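Local coordinates for ABC transporter binding protein AcbH (Actinoplanes, PDB 3OO8) that serves as the extracellular solute-binding receptor of a bacterial ABC transporter, with an exclusive preference for beta-D-galactopyranose, at residues N27-E39 and Q79-G91. The protein carries 2 engineered substitutions. Residues are numbered along the deposited sequence; the frame is centred on the assembly and turned at random.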
loop_
_atom_site.group_PDB
_atom_site.type_symbol
_atom_site.label_atom_id
_atom_site.label_comp_id
_atom_site.label_asym_id
_atom_site.label_seq_id
_atom_site.Cartn_x
_atom_site.Cartn_y
_atom_site.Cartn_z
ATOM N N ASN A 27 29.795 17.769 -2.100
ATOM C CA ASN A 27 29.795 16.391 -1.569
ATOM C C ASN A 27 29.893 16.347 -0.045
ATOM O O ASN A 27 30.256 15.301 0.503
ATOM C CB ASN A 27 30.969 15.562 -2.132
ATOM C CG ASN A 27 30.928 15.406 -3.644
ATOM O OD1 ASN A 27 31.627 16.114 -4.373
ATOM N ND2 ASN A 27 30.130 14.465 -4.124
ATOM N N GLY A 28 29.604 17.473 0.621
ATOM C CA GLY A 28 29.773 17.619 2.080
ATOM C C GLY A 28 28.749 16.804 2.840
ATOM O O GLY A 28 27.719 16.448 2.260
ATOM N N PRO A 29 29.005 16.502 4.125
ATOM C CA PRO A 29 28.083 15.615 4.890
ATOM C C PRO A 29 26.634 16.093 4.883
ATOM O O PRO A 29 26.364 17.258 5.201
ATOM C CB PRO A 29 28.609 15.667 6.325
ATOM C CG PRO A 29 29.998 16.184 6.230
ATOM C CD PRO A 29 30.150 16.958 4.934
ATOM N N ILE A 30 25.716 15.201 4.523
ATOM C CA ILE A 30 24.290 15.497 4.675
ATOM C C ILE A 30 23.713 14.900 5.949
ATOM O O ILE A 30 24.282 13.978 6.508
ATOM C CB ILE A 30 23.473 15.030 3.443
ATOM C CG1 ILE A 30 23.437 13.505 3.329
ATOM C CG2 ILE A 30 24.033 15.645 2.171
ATOM C CD1 ILE A 30 22.271 12.948 2.464
ATOM N N THR A 31 22.579 15.429 6.410
ATOM C CA THR A 31 21.825 14.764 7.453
ATOM C C THR A 31 20.602 14.090 6.836
ATOM O O THR A 31 20.105 14.502 5.788
ATOM C CB THR A 31 21.399 15.746 8.554
ATOM O OG1 THR A 31 20.710 16.861 7.968
ATOM C CG2 THR A 31 22.655 16.233 9.306
ATOM N N PHE A 32 20.115 13.057 7.516
ATOM C CA PHE A 32 19.018 12.268 6.980
ATOM C C PHE A 32 18.014 12.026 8.090
ATOM O O PHE A 32 18.325 11.387 9.090
ATOM C CB PHE A 32 19.527 10.905 6.474
ATOM C CG PHE A 32 18.785 10.404 5.275
ATOM C CD1 PHE A 32 19.475 9.995 4.150
ATOM C CD2 PHE A 32 17.392 10.303 5.294
ATOM C CE1 PHE A 32 18.796 9.539 3.025
ATOM C CE2 PHE A 32 16.701 9.832 4.166
ATOM C CZ PHE A 32 17.424 9.471 3.017
ATOM N N GLY A 33 16.802 12.539 7.912
ATOM C CA GLY A 33 15.740 12.317 8.887
ATOM C C GLY A 33 15.119 10.976 8.603
ATOM O O GLY A 33 14.602 10.755 7.500
ATOM N N SER A 34 15.184 10.073 9.580
ATOM C CA SER A 34 14.708 8.723 9.396
ATOM C C SER A 34 13.679 8.246 10.413
ATOM O O SER A 34 13.904 8.328 11.616
ATOM C CB SER A 34 15.901 7.754 9.384
ATOM O OG SER A 34 15.465 6.402 9.369
ATOM N N ASN A 35 12.570 7.721 9.912
ATOM C CA ASN A 35 11.532 7.104 10.730
ATOM C C ASN A 35 11.753 5.600 10.876
ATOM O O ASN A 35 10.882 4.876 11.377
ATOM C CB ASN A 35 10.150 7.449 10.149
ATOM C CG ASN A 35 9.924 6.823 8.764
ATOM O OD1 ASN A 35 10.713 5.990 8.341
ATOM N ND2 ASN A 35 8.820 7.178 8.092
ATOM N N TYR A 36 12.911 5.085 10.463
ATOM C CA TYR A 36 13.184 3.655 10.650
ATOM C C TYR A 36 13.709 3.442 12.070
ATOM O O TYR A 36 14.913 3.380 12.302
ATOM C CB TYR A 36 14.182 3.110 9.624
ATOM C CG TYR A 36 13.677 3.081 8.191
ATOM C CD1 TYR A 36 12.554 2.356 7.851
ATOM C CD2 TYR A 36 14.368 3.761 7.175
ATOM C CE1 TYR A 36 12.098 2.312 6.561
ATOM C CE2 TYR A 36 13.924 3.717 5.847
ATOM C CZ TYR A 36 12.783 3.001 5.561
ATOM O OH TYR A 36 12.300 2.918 4.280
ATOM N N SER A 37 12.791 3.323 13.017
ATOM C CA SER A 37 13.203 3.204 14.417
ATOM C C SER A 37 13.197 1.743 14.894
ATOM O O SER A 37 13.900 1.411 15.846
ATOM C CB SER A 37 12.326 4.106 15.312
ATOM O OG SER A 37 10.956 3.726 15.256
ATOM N N ASP A 38 12.440 0.866 14.238
ATOM C CA ASP A 38 12.470 -0.571 14.587
ATOM C C ASP A 38 13.871 -1.139 14.309
ATOM O O ASP A 38 14.579 -0.695 13.393
ATOM C CB ASP A 38 11.416 -1.389 13.832
ATOM C CG ASP A 38 9.995 -1.105 14.279
ATOM O OD1 ASP A 38 9.784 -0.469 15.329
ATOM O OD2 ASP A 38 9.083 -1.522 13.544
ATOM N N GLU A 39 14.279 -2.122 15.113
ATOM C CA GLU A 39 15.637 -2.630 15.066
ATOM C C GLU A 39 16.099 -3.073 13.665
ATOM O O GLU A 39 17.137 -2.644 13.196
ATOM C CB GLU A 39 15.782 -3.752 16.114
ATOM C CG GLU A 39 17.134 -4.434 16.152
ATOM C CD GLU A 39 17.288 -5.452 15.049
ATOM O OE1 GLU A 39 16.310 -6.188 14.783
ATOM O OE2 GLU A 39 18.385 -5.513 14.453
ATOM N N GLN A 79 8.657 22.497 8.223
ATOM C CA GLN A 79 8.608 23.964 8.291
ATOM C C GLN A 79 9.685 24.577 9.172
ATOM O O GLN A 79 9.914 25.785 9.116
ATOM C CB GLN A 79 7.219 24.419 8.725
ATOM C CG GLN A 79 6.168 23.970 7.730
ATOM C CD GLN A 79 4.790 24.472 8.050
ATOM O OE1 GLN A 79 4.508 25.660 7.912
ATOM N NE2 GLN A 79 3.904 23.562 8.441
ATOM N N GLY A 80 10.351 23.747 9.970
ATOM C CA GLY A 80 11.398 24.202 10.866
ATOM C C GLY A 80 12.780 24.199 10.250
ATOM O O GLY A 80 13.097 25.013 9.375
ATOM N N THR A 81 13.610 23.281 10.715
ATOM C CA THR A 81 14.974 23.160 10.215
ATOM C C THR A 81 15.210 21.665 9.936
ATOM O O THR A 81 15.959 20.995 10.648
ATOM C CB THR A 81 15.985 23.713 11.240
ATOM O OG1 THR A 81 15.852 23.003 12.470
ATOM C CG2 THR A 81 15.714 25.203 11.524
ATOM N N PRO A 82 14.558 21.146 8.894
ATOM C CA PRO A 82 14.624 19.705 8.583
ATOM C C PRO A 82 16.015 19.253 8.125
ATOM O O PRO A 82 16.909 20.075 7.839
ATOM C CB PRO A 82 13.584 19.566 7.469
ATOM C CG PRO A 82 13.710 20.880 6.723
ATOM C CD PRO A 82 13.771 21.873 7.889
ATOM N N ASP A 83 16.183 17.939 8.045
ATOM C CA ASP A 83 17.417 17.321 7.542
ATOM C C ASP A 83 17.479 17.475 6.026
ATOM O O ASP A 83 16.495 17.897 5.395
ATOM C CB ASP A 83 17.431 15.844 7.944
ATOM C CG ASP A 83 17.361 15.675 9.435
ATOM O OD1 ASP A 83 18.387 15.921 10.110
ATOM O OD2 ASP A 83 16.283 15.309 9.937
ATOM N N SER A 84 18.608 17.079 5.435
ATOM C CA SER A 84 18.854 17.274 4.007
ATOM C C SER A 84 17.930 16.437 3.131
ATOM O O SER A 84 17.606 16.800 1.982
ATOM C CB SER A 84 20.297 16.847 3.680
ATOM O OG SER A 84 21.257 17.566 4.456
ATOM N N LEU A 85 17.638 15.253 3.660
ATOM C CA LEU A 85 16.748 14.265 3.073
ATOM C C LEU A 85 15.911 13.695 4.202
ATOM O O LEU A 85 16.300 13.769 5.357
ATOM C CB LEU A 85 17.571 13.091 2.494
ATOM C CG LEU A 85 18.329 13.481 1.231
ATOM C CD1 LEU A 85 19.159 12.338 0.653
ATOM C CD2 LEU A 85 17.319 13.981 0.169
ATOM N N ALA A 86 14.758 13.132 3.860
ATOM C CA ALA A 86 13.945 12.439 4.852
ATOM C C ALA A 86 13.155 11.246 4.316
ATOM O O ALA A 86 12.831 11.157 3.156
ATOM C CB ALA A 86 12.990 13.454 5.551
ATOM N N THR A 87 12.870 10.303 5.185
ATOM C CA THR A 87 11.989 9.227 4.845
ATOM C C THR A 87 10.538 9.674 4.749
ATOM O O THR A 87 10.051 10.381 5.624
ATOM C CB THR A 87 12.000 8.207 5.983
ATOM O OG1 THR A 87 11.789 8.867 7.247
ATOM C CG2 THR A 87 13.355 7.477 6.016
ATOM N N TRP A 88 9.837 9.246 3.706
ATOM C CA TRP A 88 8.400 9.507 3.660
ATOM C C TRP A 88 7.751 8.420 2.800
ATOM O O TRP A 88 8.290 7.330 2.668
ATOM C CB TRP A 88 8.081 10.949 3.175
ATOM C CG TRP A 88 6.665 11.339 3.524
ATOM C CD1 TRP A 88 5.653 11.667 2.656
ATOM C CD2 TRP A 88 6.096 11.383 4.839
ATOM N NE1 TRP A 88 4.495 11.903 3.359
ATOM C CE2 TRP A 88 4.731 11.730 4.693
ATOM C CE3 TRP A 88 6.596 11.142 6.123
ATOM C CZ2 TRP A 88 3.862 11.834 5.793
ATOM C CZ3 TRP A 88 5.720 11.280 7.231
ATOM C CH2 TRP A 88 4.380 11.614 7.037
ATOM N N PHE A 89 6.613 8.707 2.180
ATOM C CA PHE A 89 5.952 7.680 1.359
ATOM C C PHE A 89 4.949 8.355 0.431
ATOM O O PHE A 89 4.541 9.506 0.658
ATOM C CB PHE A 89 5.247 6.672 2.282
ATOM C CG PHE A 89 4.463 7.320 3.399
ATOM C CD1 PHE A 89 3.153 7.781 3.206
ATOM C CD2 PHE A 89 5.033 7.453 4.656
ATOM C CE1 PHE A 89 2.434 8.358 4.250
ATOM C CE2 PHE A 89 4.329 8.041 5.687
ATOM C CZ PHE A 89 3.046 8.501 5.492
ATOM N N ALA A 90 4.563 7.641 -0.619
ATOM C CA ALA A 90 3.612 8.157 -1.588
ATOM C C ALA A 90 2.238 8.422 -0.956
ATOM O O ALA A 90 1.867 7.826 0.071
ATOM C CB ALA A 90 3.505 7.193 -2.806
ATOM N N GLY A 91 1.482 9.317 -1.586
ATOM C CA GLY A 91 0.089 9.497 -1.178
ATOM C C GLY A 91 -0.300 10.941 -1.003
ATOM O O GLY A 91 0.339 11.862 -1.560
HETATM O O HOH W 1 22.067 19.155 7.224
HETATM O O HOH W 2 8.515 5.986 5.330
#
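Three hydrogen bonds converge on Ser84 OG: it accepts one from Thr31 N at 3.2 Å and another from a water that also meets Thr31 OG1, and it pairs with the carbonyl of Lys310. In return, Ser84 N reaches Thr31 OG1 (3.3 Å), which is placed for it by a chi1 of 53° that sets the hydroxyl between its own N and carbonyl carbon. Further along, Gly33 is bonded through both its N-H and its carbonyl, its N bonding Leu85 O at 2.9 Å and its O accepting from Thr87 N at 2.9 Å, almost in line with the C=O bond. These bonds join strands 30-34 and 85-89 in parallel, their short axes 19° apart, within the beta-alpha-beta architecture of one lobe of a class 2 solute-binding protein; strand 60-64 pairs with 30-34 as well. Over Gly33 lies the Asp83 carboxylate, with OD2 3.2 Å from Gly33 CA, and Tyr77 and Asn63 bind its oxygens. Phe32 and Leu85 share the other face: Leu85 CB sits over the centre of the Phe32 ring, 3.6 Å from the centroid, in a CH-pi contact, while Thr87 N lies at the ring edge and Phe45 meets the ring edge-to-face. With an alanine in place of Phe32, the space under Leu85 CB would probably be left as a gap and Phe45 would lose its aromatic partner. Beyond the strand end, Asn35 N donates to Thr87 OG1 at 3.0 Å. Asn35 ND2 binds Gln71, a galactose-binding residue, and also a water that donates to Trp88 O.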